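Local coordinates for protein protease (Helicobacter pylori, PDB 5EUF) that probably acts as a zinc-dependent M16-family protease, a virulence factor that cleaves the cytoplasmic domain of human JAM-A and weakens the gastric epithelial barrier, at residues N59-K64 with L124-V129; F150-Y155 with P159-P164; S282-E287 with S296-H301; I352-D357 with D386-F391. One frame throughout, in Å; residues are numbered along the deposited sequence.

Contact 1 (N59-K64 with L124-V129); sequences NFKSTK and LPERQV
K61 and E126 illustrate how one ion pair can join a loop to a helix whose backbones stay well apart: the nearest CA atoms, those of K61 and E126, are 9.8 Å from each other. The electrostatic part is a salt bridge, with K61 NZ 3.0 Å from E126 OE1. The ammonium does not lie in the plane of the carboxylate but reaches OE1 from above it, 50° out. Both chains are bent at chi2; in K61, CG stands beside the backbone N (chi1 -61°), and beyond the bend the chain runs fully extended toward helix 120-139.

Van der Waals contact adds little, amounting mainly to K61 CE resting 3.3 Å from E126 OE1 beside the charged group. The bridge lies near the surface, and only 74 Å² is buried between the two segments.

E126 also packs against M54, H57 and L58 of helix 51-58. H53 and E133 bind zinc here and H57 probably does; the HxxEH sequence H53 to H57, with E133 two turns along helix 120-139 from E126, is the inverted zinc motif of M16 peptidases. K61 pairs with a residue beside this metal site, consistent with a second-shell place.

Contact 2 (F150-Y155 with P159-P164); sequences FFNTAY and PYHWTP
The Y155 ring carries Y160 CB on one face, 3.5 Å from the ring centroid and nearly on its normal. The Y160 ring follows edge-on toward that ring in an edge-to-face pair, with centroids 5.5 Å apart and planes at 81°. The H161 ring has N152 over one face, N152 CA lying 4.1 Å from its centroid in a CH-pi contact, and takes Y155 O at its edge.

That edge contact is a nearly straight hydrogen bond from H161 ND1 to Y155 O, the carbonyl of the first residue to leave the helical path. N152 ND2 makes a more bent bond (135°) to H161 O; both are modelled very short, and their exact lengths are doubtful. F151 adds apolar packing, its CD2 lying 3.6 Å from T163 CG2.

H161 NE2 bonds to V156 O of the second subunit. Y155 OH bonds to E308 O, and Y160 OH to D89 OD1. The turn folds back on the end of helix 142-154, whose F150 packs against strands 309-317 and 412-418, and A154 against the latter.

Contact 3 (S282-E287 with S296-H301); sequences SWLQSE and SQAFSH
L284 and A298 carry the apolar packing between segment 282-287, which leads into helix 284-289, and strand 295-302. L284 CB lies 3.9 Å from A298 CB, and further out L284 CD1 reaches over the backbone to come 3.7 Å from F299 C. The leucine has CG anti to its own carbonyl carbon (chi1 -69°), which sends the branch along the strand from A298 toward S300. The aromatic ring of F299 leaves on the other side of the strand.

Strand 295-302 is an edge strand, within this chain, of the mixed sheet that also holds 309-317, and L284 of helix 284-289 packs against it; S296 and Q297 both face G316 in a classic beta bulge. L284 also meets F313 of the neighbouring strand and I330 and L333 of helix 323-338.

The turn into the helix is held by bonds inside 282-287. S282 OG accepts from Q285 N at 3.2 Å, a capping bond. S282 O takes two donors from opposite faces of its plane, S286 N at 3.2 Å and S286 OG at 2.8 Å.

Contact 4 (I352-D357 with D386-F391); sequences INQKAD and DYQQQF
Q354 NE2 donates to Q388 OE1 across 2.8 Å, a nearly straight hydrogen bond between two glutamine amides. The donor lies in the carbonyl plane of Q388, on a lone pair, and the acceptor lies close to the amide plane of Q354. The two amides are nearly coplanar, 30° apart, although the chains themselves run obliquely past each other. Bends at chi2 in both glutamines bring the ends together.

The helices concerned, 344-361 and 387-392, run antiparallel, with 165° between the axes of the short segments. Their closest approach of 11.1 Å is wide for a helix pair, and the gap is spanned by long side chains: Q354 from one side, Q388 and F391 from the other.

The aliphatic part of Q354 serves F391. Chi1 of Q354 (177°) turns CG away from the backbone N and over a face of the F391 ring, 3.9 Å from its centroid in a CH-pi contact, while Q354 CB touches F391 CE1 at 3.6 Å. F391 also packs on V267 and A271 of helix 266-276.

Y387 offers the Q354 amide a ring edge, with Y387 CE1 4.0 Å from Q354 NE2. Its hydroxyl bonds to D270 OD2, and its side chain comes about 6 Å from a bound zinc ion other than the one held by H53 and E133.

Overall arrangement
The four contacts follow one another along the chain without overlap. Contact 1 stands beside the catalytic metal site, the E126 side chain being about 8 Å from its zinc. Contact 2 lies further off, with the T163 side chain about 11 Å from a zinc ion, and its helix 142-154 follows helix 120-139 of contact 1; the centres of contacts 1 and 2 are about 27 Å apart. Contacts 3 and 4 belong to the other side of the molecule, their centres about 40 and 42 Å from that of contact 1; the zinc near contact 4 is a different ion. Contact 2 comes between, its nearest atoms about 8 Å from contact 3, and contact 3 approaches contact 4 equally closely. Helix 266-276 meets residues of both contacts 3 and 4.

Contact 1 (N59-K64 with L124-V129)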
loop_
_atom_site.group_PDB
_atom_site.type_symbol
_atom_site.label_atom_id
_atom_site.label_comp_id
_atom_site.label_asym_id
_atom_site.label_seq_id
_atom_site.Cartn_x
_atom_site.Cartn_y
_atom_site.Cartn_z
ATOM N N ASN B 59 16.124 -6.023 -20.421
ATOM C CA ASN B 59 15.888 -5.710 -21.828
ATOM C C ASN B 59 17.175 -5.736 -22.655
ATOM O O ASN B 59 17.137 -5.828 -23.882
ATOM C CB ASN B 59 15.207 -4.345 -21.957
ATOM C CG ASN B 59 14.399 -4.214 -23.236
ATOM O OD1 ASN B 59 13.335 -4.819 -23.373
ATOM N ND2 ASN B 59 14.897 -3.415 -24.174
ATOM N N PHE B 60 18.315 -5.666 -21.976
ATOM C CA PHE B 60 19.606 -5.685 -22.652
ATOM C C PHE B 60 20.303 -7.031 -22.481
ATOM O O PHE B 60 21.522 -7.136 -22.614
ATOM C CB PHE B 60 20.490 -4.550 -22.132
ATOM C CG PHE B 60 19.896 -3.191 -22.346
ATOM C CD1 PHE B 60 20.011 -2.557 -23.573
ATOM C CD2 PHE B 60 19.207 -2.554 -21.330
ATOM C CE1 PHE B 60 19.458 -1.307 -23.779
ATOM C CE2 PHE B 60 18.651 -1.304 -21.529
ATOM C CZ PHE B 60 18.777 -0.680 -22.757
ATOM N N LYS B 61 19.513 -8.056 -22.182
ATOM C CA LYS B 61 20.029 -9.413 -22.091
ATOM C C LYS B 61 19.807 -10.138 -23.414
ATOM O O LYS B 61 19.511 -9.506 -24.430
ATOM C CB LYS B 61 19.365 -10.167 -20.939
ATOM C CG LYS B 61 19.602 -9.535 -19.575
ATOM C CD LYS B 61 21.082 -9.518 -19.215
ATOM C CE LYS B 61 21.313 -8.899 -17.843
ATOM N NZ LYS B 61 22.757 -8.866 -17.469
ATOM N N SER B 62 19.938 -11.461 -23.398
ATOM C CA SER B 62 19.921 -12.246 -24.631
ATOM C C SER B 62 18.561 -12.259 -25.315
ATOM O O SER B 62 17.518 -12.233 -24.659
ATOM C CB SER B 62 20.356 -13.685 -24.357
ATOM O OG SER B 62 19.389 -14.370 -23.581
ATOM N N THR B 63 18.595 -12.297 -26.643
ATOM C CA THR B 63 17.396 -12.452 -27.458
ATOM C C THR B 63 17.581 -13.636 -28.406
ATOM O O THR B 63 18.453 -14.478 -28.189
ATOM C CB THR B 63 17.086 -11.182 -28.270
ATOM O OG1 THR B 63 18.141 -10.949 -29.209
ATOM C CG2 THR B 63 16.956 -9.975 -27.352
ATOM N N LYS B 64 16.769 -13.700 -29.457
ATOM C CA LYS B 64 16.860 -14.798 -30.416
ATOM C C LYS B 64 18.159 -14.735 -31.211
ATOM O O LYS B 64 18.732 -15.767 -31.557
ATOM C CB LYS B 64 15.662 -14.783 -31.370
ATOM C CG LYS B 64 15.689 -15.857 -32.449
ATOM C CD LYS B 64 14.476 -15.758 -33.366
ATOM C CE LYS B 64 14.516 -16.826 -34.454
ATOM N NZ LYS B 64 13.324 -16.768 -35.346
ATOM N N LEU B 124 18.215 -14.472 -12.286
ATOM C CA LEU B 124 18.747 -14.667 -10.938
ATOM C C LEU B 124 19.923 -13.742 -10.595
ATOM O O LEU B 124 19.910 -13.110 -9.538
ATOM C CB LEU B 124 19.154 -16.130 -10.732
ATOM C CG LEU B 124 18.009 -17.143 -10.674
ATOM C CD1 LEU B 124 18.526 -18.520 -10.294
ATOM C CD2 LEU B 124 16.937 -16.680 -9.699
ATOM N N PRO B 125 20.944 -13.651 -11.472
ATOM C CA PRO B 125 22.038 -12.754 -11.089
ATOM C C PRO B 125 21.652 -11.280 -11.156
ATOM O O PRO B 125 22.140 -10.484 -10.352
ATOM C CB PRO B 125 23.127 -13.073 -12.117
ATOM C CG PRO B 125 22.382 -13.542 -13.307
ATOM C CD PRO B 125 21.218 -14.317 -12.760
ATOM N N GLU B 126 20.783 -10.925 -12.098
ATOM C CA GLU B 126 20.418 -9.528 -12.299
ATOM C C GLU B 126 19.580 -8.999 -11.139
ATOM O O GLU B 126 19.628 -7.811 -10.824
ATOM C CB GLU B 126 19.667 -9.352 -13.620
ATOM C CG GLU B 126 19.536 -7.902 -14.076
ATOM C CD GLU B 126 20.877 -7.255 -14.396
ATOM O OE1 GLU B 126 21.838 -7.981 -14.734
ATOM O OE2 GLU B 126 20.968 -6.012 -14.311
ATOM N N ARG B 127 18.816 -9.884 -10.505
ATOM C CA ARG B 127 17.996 -9.491 -9.365
ATOM C C ARG B 127 18.867 -9.047 -8.197
ATOM O O ARG B 127 18.520 -8.117 -7.468
ATOM C CB ARG B 127 17.083 -10.635 -8.928
ATOM C CG ARG B 127 16.233 -10.291 -7.715
ATOM C CD ARG B 127 15.255 -11.397 -7.383
ATOM N NE ARG B 127 15.923 -12.616 -6.943
ATOM C CZ ARG B 127 15.282 -13.731 -6.614
ATOM N NH1 ARG B 127 13.959 -13.775 -6.676
ATOM N NH2 ARG B 127 15.964 -14.800 -6.224
ATOM N N GLN B 128 19.999 -9.720 -8.021
ATOM C CA GLN B 128 20.944 -9.347 -6.978
ATOM C C GLN B 128 21.505 -7.957 -7.239
ATOM O O GLN B 128 21.786 -7.209 -6.304
ATOM C CB GLN B 128 22.076 -10.368 -6.879
ATOM C CG GLN B 128 21.691 -11.623 -6.124
ATOM C CD GLN B 128 21.231 -11.323 -4.713
ATOM O OE1 GLN B 128 21.773 -10.442 -4.044
ATOM N NE2 GLN B 128 20.218 -12.048 -4.254
ATOM N N VAL B 129 21.655 -7.616 -8.515
ATOM C CA VAL B 129 22.141 -6.298 -8.903
ATOM C C VAL B 129 21.131 -5.224 -8.519
ATOM O O VAL B 129 21.483 -4.226 -7.889
ATOM C CB VAL B 129 22.423 -6.215 -10.419
ATOM C CG1 VAL B 129 22.851 -4.807 -10.807
ATOM C CG2 VAL B 129 23.480 -7.231 -10.821
#

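Contact 2 (F150-Y155 with P159-P164)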
loop_
_atom_site.group_PDB
_atom_site.type_symbol
_atom_site.label_atom_id
_atom_site.label_comp_id
_atom_site.label_asym_id
_atom_site.label_seq_id
_atom_site.Cartn_x
_atom_site.Cartn_y
_atom_site.Cartn_z
ATOM N N PHE B 150 8.338 9.408 1.146
ATOM C CA PHE B 150 7.356 10.451 0.868
ATOM C C PHE B 150 6.141 9.869 0.162
ATOM O O PHE B 150 5.005 10.076 0.592
ATOM C CB PHE B 150 7.954 11.578 0.020
ATOM C CG PHE B 150 6.940 12.604 -0.416
ATOM C CD1 PHE B 150 6.592 13.654 0.418
ATOM C CD2 PHE B 150 6.323 12.511 -1.657
ATOM C CE1 PHE B 150 5.651 14.594 0.021
ATOM C CE2 PHE B 150 5.383 13.444 -2.058
ATOM C CZ PHE B 150 5.046 14.486 -1.219
ATOM N N PHE B 151 6.383 9.145 -0.925
ATOM C CA PHE B 151 5.291 8.594 -1.716
ATOM C C PHE B 151 4.511 7.537 -0.937
ATOM O O PHE B 151 3.322 7.335 -1.180
ATOM C CB PHE B 151 5.821 8.022 -3.032
ATOM C CG PHE B 151 6.104 9.070 -4.071
ATOM C CD1 PHE B 151 5.084 9.576 -4.859
ATOM C CD2 PHE B 151 7.388 9.559 -4.254
ATOM C CE1 PHE B 151 5.339 10.547 -5.815
ATOM C CE2 PHE B 151 7.651 10.532 -5.209
ATOM C CZ PHE B 151 6.625 11.025 -5.990
ATOM N N ASN B 152 5.176 6.876 0.006
ATOM C CA ASN B 152 4.489 5.973 0.926
ATOM C C ASN B 152 3.447 6.719 1.751
ATOM O O ASN B 152 2.388 6.176 2.077
ATOM C CB ASN B 152 5.481 5.284 1.868
ATOM C CG ASN B 152 6.413 4.336 1.147
ATOM O OD1 ASN B 152 7.501 4.029 1.639
ATOM N ND2 ASN B 152 5.994 3.864 -0.022
ATOM N N THR B 153 3.759 7.967 2.086
ATOM C CA THR B 153 2.902 8.776 2.942
ATOM C C THR B 153 1.824 9.502 2.142
ATOM O O THR B 153 0.648 9.479 2.509
ATOM C CB THR B 153 3.727 9.815 3.731
ATOM O OG1 THR B 153 4.859 9.175 4.331
ATOM C CG2 THR B 153 2.881 10.466 4.815
ATOM N N ALA B 154 2.236 10.140 1.051
ATOM C CA ALA B 154 1.340 10.963 0.244
ATOM C C ALA B 154 0.241 10.139 -0.418
ATOM O O ALA B 154 -0.900 10.591 -0.530
ATOM C CB ALA B 154 2.136 11.723 -0.808
ATOM N N TYR B 155 0.596 8.938 -0.865
ATOM C CA TYR B 155 -0.361 8.032 -1.491
ATOM C C TYR B 155 -0.557 6.789 -0.632
ATOM O O TYR B 155 0.394 6.265 -0.050
ATOM C CB TYR B 155 0.101 7.627 -2.891
ATOM C CG TYR B 155 0.187 8.761 -3.892
ATOM C CD1 TYR B 155 -0.922 9.139 -4.642
ATOM C CD2 TYR B 155 1.382 9.436 -4.104
ATOM C CE1 TYR B 155 -0.848 10.162 -5.567
ATOM C CE2 TYR B 155 1.467 10.463 -5.030
ATOM C CZ TYR B 155 0.349 10.820 -5.758
ATOM O OH TYR B 155 0.430 11.842 -6.678
ATOM N N PRO B 159 -0.974 3.096 -6.989
ATOM C CA PRO B 159 0.391 2.581 -7.166
ATOM C C PRO B 159 1.508 3.618 -6.991
ATOM O O PRO B 159 2.671 3.230 -6.887
ATOM C CB PRO B 159 0.371 2.058 -8.601
ATOM C CG PRO B 159 -1.021 1.608 -8.793
ATOM C CD PRO B 159 -1.879 2.593 -8.038
ATOM N N TYR B 160 1.170 4.903 -6.943
ATOM C CA TYR B 160 2.163 5.933 -6.645
ATOM C C TYR B 160 2.563 5.872 -5.172
ATOM O O TYR B 160 3.353 6.689 -4.699
ATOM C CB TYR B 160 1.636 7.327 -6.991
ATOM C CG TYR B 160 1.485 7.588 -8.474
ATOM C CD1 TYR B 160 2.051 6.736 -9.414
ATOM C CD2 TYR B 160 0.780 8.694 -8.934
ATOM C CE1 TYR B 160 1.913 6.975 -10.771
ATOM C CE2 TYR B 160 0.638 8.942 -10.286
ATOM C CZ TYR B 160 1.207 8.080 -11.199
ATOM O OH TYR B 160 1.067 8.326 -12.545
ATOM N N HIS B 161 2.004 4.899 -4.458
ATOM C CA HIS B 161 2.369 4.609 -3.077
ATOM C C HIS B 161 3.852 4.261 -2.964
ATOM O O HIS B 161 4.462 4.425 -1.908
ATOM C CB HIS B 161 1.510 3.461 -2.541
ATOM C CG HIS B 161 1.749 3.138 -1.099
ATOM N ND1 HIS B 161 1.422 4.004 -0.077
ATOM C CD2 HIS B 161 2.264 2.035 -0.507
ATOM C CE1 HIS B 161 1.734 3.451 1.082
ATOM N NE2 HIS B 161 2.247 2.257 0.849
ATOM N N TRP B 162 4.421 3.776 -4.061
ATOM C CA TRP B 162 5.841 3.448 -4.112
ATOM C C TRP B 162 6.494 3.983 -5.387
ATOM O O TRP B 162 5.846 4.118 -6.427
ATOM C CB TRP B 162 6.046 1.934 -4.011
ATOM C CG TRP B 162 5.423 1.155 -5.140
ATOM C CD1 TRP B 162 6.010 0.821 -6.325
ATOM C CD2 TRP B 162 4.096 0.616 -5.184
ATOM N NE1 TRP B 162 5.132 0.110 -7.105
ATOM C CE2 TRP B 162 3.950 -0.030 -6.429
ATOM C CE3 TRP B 162 3.017 0.619 -4.295
ATOM C CZ2 TRP B 162 2.770 -0.669 -6.805
ATOM C CZ3 TRP B 162 1.847 -0.016 -4.669
ATOM C CH2 TRP B 162 1.733 -0.652 -5.913
ATOM N N THR B 163 7.782 4.292 -5.286
ATOM C CA THR B 163 8.575 4.728 -6.429
ATOM C C THR B 163 9.005 3.495 -7.235
ATOM O O THR B 163 8.969 2.380 -6.714
ATOM C CB THR B 163 9.800 5.538 -5.968
ATOM O OG1 THR B 163 10.774 4.658 -5.395
ATOM C CG2 THR B 163 9.382 6.581 -4.940
ATOM N N PRO B 164 9.395 3.682 -8.510
ATOM C CA PRO B 164 9.699 2.540 -9.388
ATOM C C PRO B 164 10.764 1.548 -8.888
ATOM O O PRO B 164 10.902 0.483 -9.489
ATOM C CB PRO B 164 10.178 3.216 -10.686
ATOM C CG PRO B 164 10.373 4.662 -10.350
ATOM C CD PRO B 164 9.402 4.947 -9.262
#

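Contact 3 (S282-E287 with S296-H301)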
loop_
_atom_site.group_PDB
_atom_site.type_symbol
_atom_site.label_atom_id
_atom_site.label_comp_id
_atom_site.label_asym_id
_atom_site.label_seq_id
_atom_site.Cartn_x
_atom_site.Cartn_y
_atom_site.Cartn_z
ATOM N N SER B 282 15.733 31.204 -8.117
ATOM C CA SER B 282 14.493 30.774 -7.483
ATOM C C SER B 282 14.362 31.348 -6.077
ATOM O O SER B 282 15.320 31.893 -5.527
ATOM C CB SER B 282 14.415 29.245 -7.434
ATOM O OG SER B 282 15.344 28.709 -6.508
ATOM N N TRP B 283 13.172 31.224 -5.501
ATOM C CA TRP B 283 12.928 31.710 -4.149
ATOM C C TRP B 283 13.643 30.843 -3.120
ATOM O O TRP B 283 14.215 31.356 -2.161
ATOM C CB TRP B 283 11.427 31.757 -3.852
ATOM C CG TRP B 283 10.713 32.901 -4.514
ATOM C CD1 TRP B 283 11.208 33.729 -5.478
ATOM C CD2 TRP B 283 9.376 33.346 -4.251
ATOM N NE1 TRP B 283 10.261 34.659 -5.835
ATOM C CE2 TRP B 283 9.128 34.447 -5.096
ATOM C CE3 TRP B 283 8.363 32.920 -3.383
ATOM C CZ2 TRP B 283 7.911 35.126 -5.102
ATOM C CZ3 TRP B 283 7.155 33.595 -3.390
ATOM C CH2 TRP B 283 6.940 34.686 -4.244
ATOM N N LEU B 284 13.616 29.528 -3.324
ATOM C CA LEU B 284 14.261 28.605 -2.396
ATOM C C LEU B 284 15.776 28.783 -2.376
ATOM O O LEU B 284 16.419 28.579 -1.347
ATOM C CB LEU B 284 13.914 27.157 -2.747
ATOM C CG LEU B 284 12.465 26.737 -2.497
ATOM C CD1 LEU B 284 12.292 25.239 -2.701
ATOM C CD2 LEU B 284 12.030 27.148 -1.103
ATOM N N GLN B 285 16.345 29.166 -3.514
ATOM C CA GLN B 285 17.786 29.358 -3.608
ATOM C C GLN B 285 18.239 30.631 -2.900
ATOM O O GLN B 285 19.071 30.584 -1.996
ATOM C CB GLN B 285 18.229 29.396 -5.072
ATOM C CG GLN B 285 18.963 28.143 -5.535
ATOM C CD GLN B 285 20.328 27.988 -4.888
ATOM O OE1 GLN B 285 20.911 28.956 -4.393
ATOM N NE2 GLN B 285 20.847 26.764 -4.886
ATOM N N SER B 286 17.684 31.766 -3.309
ATOM C CA SER B 286 18.171 33.057 -2.838
ATOM C C SER B 286 17.552 33.491 -1.511
ATOM O O SER B 286 17.661 34.656 -1.124
ATOM C CB SER B 286 17.924 34.129 -3.904
ATOM O OG SER B 286 16.584 34.100 -4.361
ATOM N N GLU B 287 16.914 32.560 -0.808
ATOM C CA GLU B 287 16.353 32.863 0.506
ATOM C C GLU B 287 16.774 31.828 1.551
ATOM O O GLU B 287 17.234 32.181 2.635
ATOM C CB GLU B 287 14.828 32.948 0.433
ATOM C CG GLU B 287 14.180 33.597 1.645
ATOM C CD GLU B 287 14.389 35.099 1.683
ATOM O OE1 GLU B 287 14.748 35.678 0.636
ATOM O OE2 GLU B 287 14.193 35.700 2.761
ATOM N N SER B 296 21.675 23.462 2.413
ATOM C CA SER B 296 22.733 23.269 1.428
ATOM C C SER B 296 22.125 23.085 0.043
ATOM O O SER B 296 22.709 23.476 -0.969
ATOM C CB SER B 296 23.594 22.058 1.789
ATOM O OG SER B 296 22.841 20.861 1.708
ATOM N N GLN B 297 20.946 22.475 0.016
ATOM C CA GLN B 297 20.203 22.279 -1.219
ATOM C C GLN B 297 18.719 22.513 -0.980
ATOM O O GLN B 297 18.181 22.139 0.062
ATOM C CB GLN B 297 20.429 20.874 -1.778
ATOM C CG GLN B 297 21.739 20.699 -2.522
ATOM C CD GLN B 297 21.858 19.331 -3.167
ATOM O OE1 GLN B 297 22.367 19.199 -4.282
ATOM N NE2 GLN B 297 21.392 18.303 -2.466
ATOM N N ALA B 298 18.064 23.136 -1.952
ATOM C CA ALA B 298 16.628 23.374 -1.886
ATOM C C ALA B 298 16.072 23.565 -3.288
ATOM O O ALA B 298 16.550 24.412 -4.041
ATOM C CB ALA B 298 16.325 24.585 -1.018
ATOM N N PHE B 299 15.065 22.771 -3.639
ATOM C CA PHE B 299 14.478 22.840 -4.970
ATOM C C PHE B 299 13.030 22.361 -4.985
ATOM O O PHE B 299 12.568 21.721 -4.040
ATOM C CB PHE B 299 15.307 22.015 -5.959
ATOM C CG PHE B 299 15.365 20.548 -5.630
ATOM C CD1 PHE B 299 16.327 20.058 -4.761
ATOM C CD2 PHE B 299 14.462 19.658 -6.197
ATOM C CE1 PHE B 299 16.385 18.707 -4.458
ATOM C CE2 PHE B 299 14.514 18.308 -5.898
ATOM C CZ PHE B 299 15.475 17.832 -5.026
ATOM N N SER B 300 12.322 22.678 -6.065
ATOM C CA SER B 300 10.961 22.196 -6.263
ATOM C C SER B 300 10.847 21.457 -7.591
ATOM O O SER B 300 11.677 21.634 -8.483
ATOM C CB SER B 300 9.959 23.352 -6.223
ATOM O OG SER B 300 9.973 24.077 -7.441
ATOM N N HIS B 301 9.817 20.628 -7.717
ATOM C CA HIS B 301 9.576 19.905 -8.958
ATOM C C HIS B 301 8.098 19.593 -9.131
ATOM O O HIS B 301 7.539 18.782 -8.394
ATOM C CB HIS B 301 10.389 18.609 -8.997
ATOM C CG HIS B 301 10.254 17.852 -10.284
ATOM N ND1 HIS B 301 10.440 16.488 -10.370
ATOM C CD2 HIS B 301 9.957 18.271 -11.538
ATOM C CE1 HIS B 301 10.259 16.100 -11.619
ATOM N NE2 HIS B 301 9.966 17.161 -12.349
#

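Contact 4 (I352-D357 with D386-F391)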
loop_
_atom_site.group_PDB
_atom_site.type_symbol
_atom_site.label_atom_id
_atom_site.label_comp_id
_atom_site.label_asym_id
_atom_site.label_seq_id
_atom_site.Cartn_x
_atom_site.Cartn_y
_atom_site.Cartn_z
ATOM N N ILE B 352 10.977 34.802 -20.189
ATOM C CA ILE B 352 12.100 35.007 -21.097
ATOM C C ILE B 352 13.035 33.799 -21.042
ATOM O O ILE B 352 13.652 33.438 -22.046
ATOM C CB ILE B 352 12.875 36.316 -20.781
ATOM C CG1 ILE B 352 13.941 36.583 -21.847
ATOM C CG2 ILE B 352 13.500 36.271 -19.402
ATOM C CD1 ILE B 352 14.800 37.798 -21.564
ATOM N N ASN B 353 13.112 33.157 -19.879
ATOM C CA ASN B 353 13.941 31.965 -19.727
ATOM C C ASN B 353 13.308 30.760 -20.407
ATOM O O ASN B 353 14.008 29.895 -20.936
ATOM C CB ASN B 353 14.187 31.661 -18.249
ATOM C CG ASN B 353 15.084 32.684 -17.585
ATOM O OD1 ASN B 353 15.865 33.370 -18.250
ATOM N ND2 ASN B 353 14.980 32.792 -16.264
ATOM N N GLN B 354 11.980 30.713 -20.392
ATOM C CA GLN B 354 11.242 29.629 -21.026
ATOM C C GLN B 354 11.387 29.689 -22.545
ATOM O O GLN B 354 11.449 28.656 -23.213
ATOM C CB GLN B 354 9.764 29.679 -20.620
ATOM C CG GLN B 354 8.889 28.633 -21.292
ATOM C CD GLN B 354 9.408 27.221 -21.098
ATOM O OE1 GLN B 354 10.019 26.905 -20.076
ATOM N NE2 GLN B 354 9.173 26.364 -22.085
ATOM N N LYS B 355 11.441 30.905 -23.082
ATOM C CA LYS B 355 11.701 31.104 -24.503
ATOM C C LYS B 355 13.071 30.548 -24.874
ATOM O O LYS B 355 13.207 29.802 -25.843
ATOM C CB LYS B 355 11.626 32.589 -24.872
ATOM C CG LYS B 355 10.225 33.123 -25.136
ATOM C CD LYS B 355 10.266 34.625 -25.406
ATOM C CE LYS B 355 8.907 35.174 -25.832
ATOM N NZ LYS B 355 8.525 34.770 -27.216
ATOM N N ALA B 356 14.078 30.913 -24.087
ATOM C CA ALA B 356 15.459 30.531 -24.367
ATOM C C ALA B 356 15.662 29.018 -24.300
ATOM O O ALA B 356 16.383 28.446 -25.118
ATOM C CB ALA B 356 16.404 31.233 -23.400
ATOM N N ASP B 357 15.026 28.377 -23.325
ATOM C CA ASP B 357 15.135 26.932 -23.176
ATOM C C ASP B 357 14.422 26.210 -24.313
ATOM O O ASP B 357 14.888 25.178 -24.794
ATOM C CB ASP B 357 14.571 26.484 -21.827
ATOM C CG ASP B 357 15.418 26.950 -20.658
ATOM O OD1 ASP B 357 16.600 27.289 -20.881
ATOM O OD2 ASP B 357 14.906 26.971 -19.518
ATOM N N ASP B 386 0.252 23.486 -27.770
ATOM C CA ASP B 386 -0.379 24.662 -27.176
ATOM C C ASP B 386 0.345 25.158 -25.930
ATOM O O ASP B 386 -0.078 26.136 -25.317
ATOM C CB ASP B 386 -1.840 24.367 -26.821
ATOM C CG ASP B 386 -2.713 24.172 -28.043
ATOM O OD1 ASP B 386 -2.341 24.662 -29.131
ATOM O OD2 ASP B 386 -3.780 23.532 -27.914
ATOM N N TYR B 387 1.432 24.488 -25.560
ATOM C CA TYR B 387 2.119 24.774 -24.300
ATOM C C TYR B 387 2.710 26.182 -24.258
ATOM O O TYR B 387 2.379 26.973 -23.372
ATOM C CB TYR B 387 3.220 23.739 -24.055
ATOM C CG TYR B 387 3.873 23.826 -22.693
ATOM C CD1 TYR B 387 5.021 24.581 -22.496
ATOM C CD2 TYR B 387 3.345 23.144 -21.603
ATOM C CE1 TYR B 387 5.623 24.660 -21.252
ATOM C CE2 TYR B 387 3.940 23.216 -20.354
ATOM C CZ TYR B 387 5.080 23.975 -20.186
ATOM O OH TYR B 387 5.677 24.050 -18.945
ATOM N N GLN B 388 3.575 26.485 -25.222
ATOM C CA GLN B 388 4.289 27.759 -25.262
ATOM C C GLN B 388 3.367 28.970 -25.178
ATOM O O GLN B 388 3.631 29.903 -24.421
ATOM C CB GLN B 388 5.131 27.849 -26.534
ATOM C CG GLN B 388 6.415 27.054 -26.465
ATOM C CD GLN B 388 7.275 27.464 -25.289
ATOM O OE1 GLN B 388 7.576 26.652 -24.415
ATOM N NE2 GLN B 388 7.672 28.731 -25.258
ATOM N N GLN B 389 2.288 28.952 -25.952
ATOM C CA GLN B 389 1.357 30.073 -25.957
ATOM C C GLN B 389 0.652 30.198 -24.609
ATOM O O GLN B 389 0.420 31.303 -24.123
ATOM C CB GLN B 389 0.328 29.922 -27.081
ATOM C CG GLN B 389 -0.525 31.162 -27.301
ATOM C CD GLN B 389 0.305 32.389 -27.650
ATOM O OE1 GLN B 389 1.326 32.289 -28.331
ATOM N NE2 GLN B 389 -0.130 33.554 -27.178
ATOM N N GLN B 390 0.322 29.062 -24.004
ATOM C CA GLN B 390 -0.351 29.062 -22.713
ATOM C C GLN B 390 0.573 29.593 -21.625
ATOM O O GLN B 390 0.134 30.275 -20.696
ATOM C CB GLN B 390 -0.838 27.656 -22.356
ATOM C CG GLN B 390 -2.089 27.223 -23.104
ATOM C CD GLN B 390 -2.653 25.907 -22.597
ATOM O OE1 GLN B 390 -2.395 25.501 -21.463
ATOM N NE2 GLN B 390 -3.431 25.235 -23.439
ATOM N N PHE B 391 1.858 29.283 -21.755
ATOM C CA PHE B 391 2.846 29.687 -20.764
ATOM C C PHE B 391 3.090 31.188 -20.820
ATOM O O PHE B 391 3.197 31.849 -19.787
ATOM C CB PHE B 391 4.157 28.928 -20.980
ATOM C CG PHE B 391 5.089 28.974 -19.803
ATOM C CD1 PHE B 391 5.954 30.041 -19.626
ATOM C CD2 PHE B 391 5.110 27.941 -18.879
ATOM C CE1 PHE B 391 6.815 30.081 -18.546
ATOM C CE2 PHE B 391 5.970 27.974 -17.797
ATOM C CZ PHE B 391 6.822 29.045 -17.629
#